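Local coordinates for phospholipase C-beta (PLC-beta) (Sepia officinalis, PDB 3QR0), which is a multidomain member of the phosphoinositide-specific phospholipase C family, with PH, EF-hand, TIM-barrel and C2 modules and a bound calcium ion, at residues E672-G677 and V683-K688. Numbering follows the deposited sequence.
Sequences EVEMYG and VRKKFK. With GOL (glycerol), chain E.
Glu674 OE1 takes bonds from opposite faces of its carboxylate plane: Arg684 NE reaches it at 3.0 Å on the syn side as part of a salt bridge, and Tyr676 OH at 2.6 Å on the anti side. The guanidinium and carboxylate planes stand 70° apart, far from coplanar, and NE alone makes the bridge, NH2 going to glycerol O2. With Glu674 CG anti to the carbonyl carbon (chi1 -70°) and its chain extended, OE2 comes to accept a bond from the backbone N-H of Lys685 (N to OE2 3.1 Å), from above the carboxylate plane. These three donors probably restrain rotation of the carboxylate. Arg684 CD meets the Tyr676 ring at its edge, while Arg684 NH1 turns to Asp806 in a second salt bridge. Strand 669-676 and strands 683-684 and 686-688 form an antiparallel hairpin at the edge of one sheet of the C2 beta sandwich. Met675 and Val683 are a hydrogen-bonded pair (Met675 N to Val683 O 3.0 Å). The chain turns a corner at Lys685, where water 1 links Val673 O to Lys686 N. Glycerol, probably from the crystallisation liquor, donates from O1 to Glu672 OE1 at 2.6 Å and accepts there from Lys685 NZ at 2.8 Å.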
loop_
_atom_site.group_PDB
_atom_site.type_symbol
_atom_site.label_atom_id
_atom_site.label_comp_id
_atom_site.label_asym_id
_atom_site.label_seq_id
_atom_site.Cartn_x
_atom_site.Cartn_y
_atom_site.Cartn_z
ATOM N N GLU A 672 -11.388 10.518 -12.062
ATOM C CA GLU A 672 -10.647 10.067 -13.229
ATOM C C GLU A 672 -10.364 8.567 -13.125
ATOM O O GLU A 672 -10.270 8.017 -12.029
ATOM C CB GLU A 672 -9.325 10.818 -13.323
ATOM C CG GLU A 672 -9.447 12.270 -13.703
ATOM C CD GLU A 672 -8.112 12.978 -13.628
ATOM O OE1 GLU A 672 -7.682 13.296 -12.500
ATOM O OE2 GLU A 672 -7.490 13.201 -14.690
ATOM N N VAL A 673 -10.229 7.912 -14.272
ATOM C CA VAL A 673 -9.911 6.492 -14.315
ATOM C C VAL A 673 -8.774 6.266 -15.303
ATOM O O VAL A 673 -8.864 6.669 -16.466
ATOM C CB VAL A 673 -11.132 5.637 -14.713
ATOM C CG1 VAL A 673 -10.766 4.155 -14.711
ATOM C CG2 VAL A 673 -12.295 5.895 -13.754
ATOM N N GLU A 674 -7.702 5.650 -14.823
ATOM C CA GLU A 674 -6.516 5.395 -15.636
ATOM C C GLU A 674 -6.171 3.912 -15.621
ATOM O O GLU A 674 -6.625 3.162 -14.745
ATOM C CB GLU A 674 -5.333 6.237 -15.130
ATOM C CG GLU A 674 -5.519 7.728 -15.406
ATOM C CD GLU A 674 -4.260 8.568 -15.245
ATOM O OE1 GLU A 674 -3.231 8.068 -14.737
ATOM O OE2 GLU A 674 -4.308 9.751 -15.654
ATOM N N MET A 675 -5.383 3.491 -16.608
ATOM C CA MET A 675 -4.865 2.129 -16.660
ATOM C C MET A 675 -3.363 2.160 -16.920
ATOM O O MET A 675 -2.885 2.956 -17.738
ATOM C CB MET A 675 -5.586 1.312 -17.740
ATOM C CG MET A 675 -5.138 -0.141 -17.838
ATOM S SD MET A 675 -6.222 -1.205 -18.823
ATOM C CE MET A 675 -7.799 -0.963 -17.998
ATOM N N TYR A 676 -2.629 1.304 -16.208
ATOM C CA TYR A 676 -1.182 1.150 -16.388
ATOM C C TYR A 676 -0.869 -0.326 -16.554
ATOM O O TYR A 676 -1.331 -1.159 -15.770
ATOM C CB TYR A 676 -0.394 1.708 -15.190
ATOM C CG TYR A 676 -1.016 2.930 -14.575
ATOM C CD1 TYR A 676 -0.930 4.168 -15.200
ATOM C CD2 TYR A 676 -1.712 2.848 -13.378
ATOM C CE1 TYR A 676 -1.525 5.300 -14.645
ATOM C CE2 TYR A 676 -2.308 3.971 -12.817
ATOM C CZ TYR A 676 -2.207 5.194 -13.452
ATOM O OH TYR A 676 -2.798 6.310 -12.895
ATOM N N GLY A 677 -0.089 -0.643 -17.576
ATOM C CA GLY A 677 0.315 -2.017 -17.852
ATOM C C GLY A 677 1.320 -1.990 -18.976
ATOM O O GLY A 677 2.233 -1.176 -18.958
ATOM N N VAL A 683 -3.274 3.914 -20.316
ATOM C CA VAL A 683 -4.165 5.021 -20.650
ATOM C C VAL A 683 -4.139 6.050 -19.526
ATOM O O VAL A 683 -4.584 5.771 -18.402
ATOM C CB VAL A 683 -5.616 4.528 -20.845
ATOM C CG1 VAL A 683 -6.548 5.703 -21.148
ATOM C CG2 VAL A 683 -5.688 3.479 -21.956
ATOM N N ARG A 684 -3.602 7.228 -19.834
ATOM C CA ARG A 684 -3.562 8.341 -18.895
ATOM C C ARG A 684 -4.212 9.590 -19.479
ATOM O O ARG A 684 -4.140 9.828 -20.682
ATOM C CB ARG A 684 -2.119 8.646 -18.517
ATOM C CG ARG A 684 -1.446 7.511 -17.765
ATOM C CD ARG A 684 -0.225 7.995 -17.016
ATOM N NE ARG A 684 -0.579 8.898 -15.927
ATOM C CZ ARG A 684 0.286 9.643 -15.242
ATOM N NH1 ARG A 684 1.590 9.604 -15.514
ATOM N NH2 ARG A 684 -0.156 10.433 -14.277
ATOM N N LYS A 685 -4.832 10.380 -18.601
ATOM C CA LYS A 685 -5.434 11.671 -18.950
ATOM C C LYS A 685 -6.457 11.567 -20.086
ATOM O O LYS A 685 -6.501 12.429 -20.962
ATOM C CB LYS A 685 -4.353 12.698 -19.324
ATOM C CG LYS A 685 -3.262 12.891 -18.289
ATOM C CD LYS A 685 -3.787 13.491 -16.988
ATOM C CE LYS A 685 -2.632 13.812 -16.036
ATOM N NZ LYS A 685 -3.079 14.041 -14.631
ATOM N N LYS A 686 -7.271 10.514 -20.062
ATOM C CA LYS A 686 -8.299 10.302 -21.086
ATOM C C LYS A 686 -9.715 10.423 -20.516
ATOM O O LYS A 686 -10.583 11.005 -21.161
ATOM C CB LYS A 686 -8.120 8.929 -21.741
ATOM C CG LYS A 686 -9.093 8.643 -22.886
ATOM C CD LYS A 686 -8.867 7.252 -23.480
ATOM C CE LYS A 686 -9.738 7.023 -24.713
ATOM N NZ LYS A 686 -9.292 5.830 -25.493
ATOM N N PHE A 687 -9.929 9.875 -19.319
ATOM C CA PHE A 687 -11.259 9.743 -18.733
ATOM C C PHE A 687 -11.443 10.585 -17.472
ATOM O O PHE A 687 -10.761 10.378 -16.470
ATOM C CB PHE A 687 -11.527 8.283 -18.381
ATOM C CG PHE A 687 -11.593 7.368 -19.567
ATOM C CD1 PHE A 687 -10.787 6.243 -19.636
ATOM C CD2 PHE A 687 -12.478 7.618 -20.609
ATOM C CE1 PHE A 687 -10.860 5.381 -20.727
ATOM C CE2 PHE A 687 -12.549 6.764 -21.702
ATOM C CZ PHE A 687 -11.739 5.649 -21.759
ATOM N N LYS A 688 -12.390 11.514 -17.524
ATOM C CA LYS A 688 -12.674 12.410 -16.412
ATOM C C LYS A 688 -14.176 12.669 -16.347
ATOM O O LYS A 688 -14.784 12.974 -17.364
ATOM C CB LYS A 688 -11.921 13.725 -16.622
ATOM C CG LYS A 688 -12.150 14.780 -15.551
ATOM C CD LYS A 688 -11.306 16.014 -15.832
ATOM C CE LYS A 688 -11.824 17.228 -15.097
ATOM N NZ LYS A 688 -10.914 18.392 -15.280
HETATM C C1 GOL E . -4.887 11.758 -12.601
HETATM O O1 GOL E . -5.123 13.075 -13.048
HETATM C C2 GOL E . -3.398 11.484 -12.729
HETATM O O2 GOL E . -3.065 11.289 -14.081
HETATM C C3 GOL E . -3.006 10.263 -11.906
HETATM O O3 GOL E . -2.201 10.668 -10.823
HETATM O O HOH W 1 -7.671 8.701 -17.955
#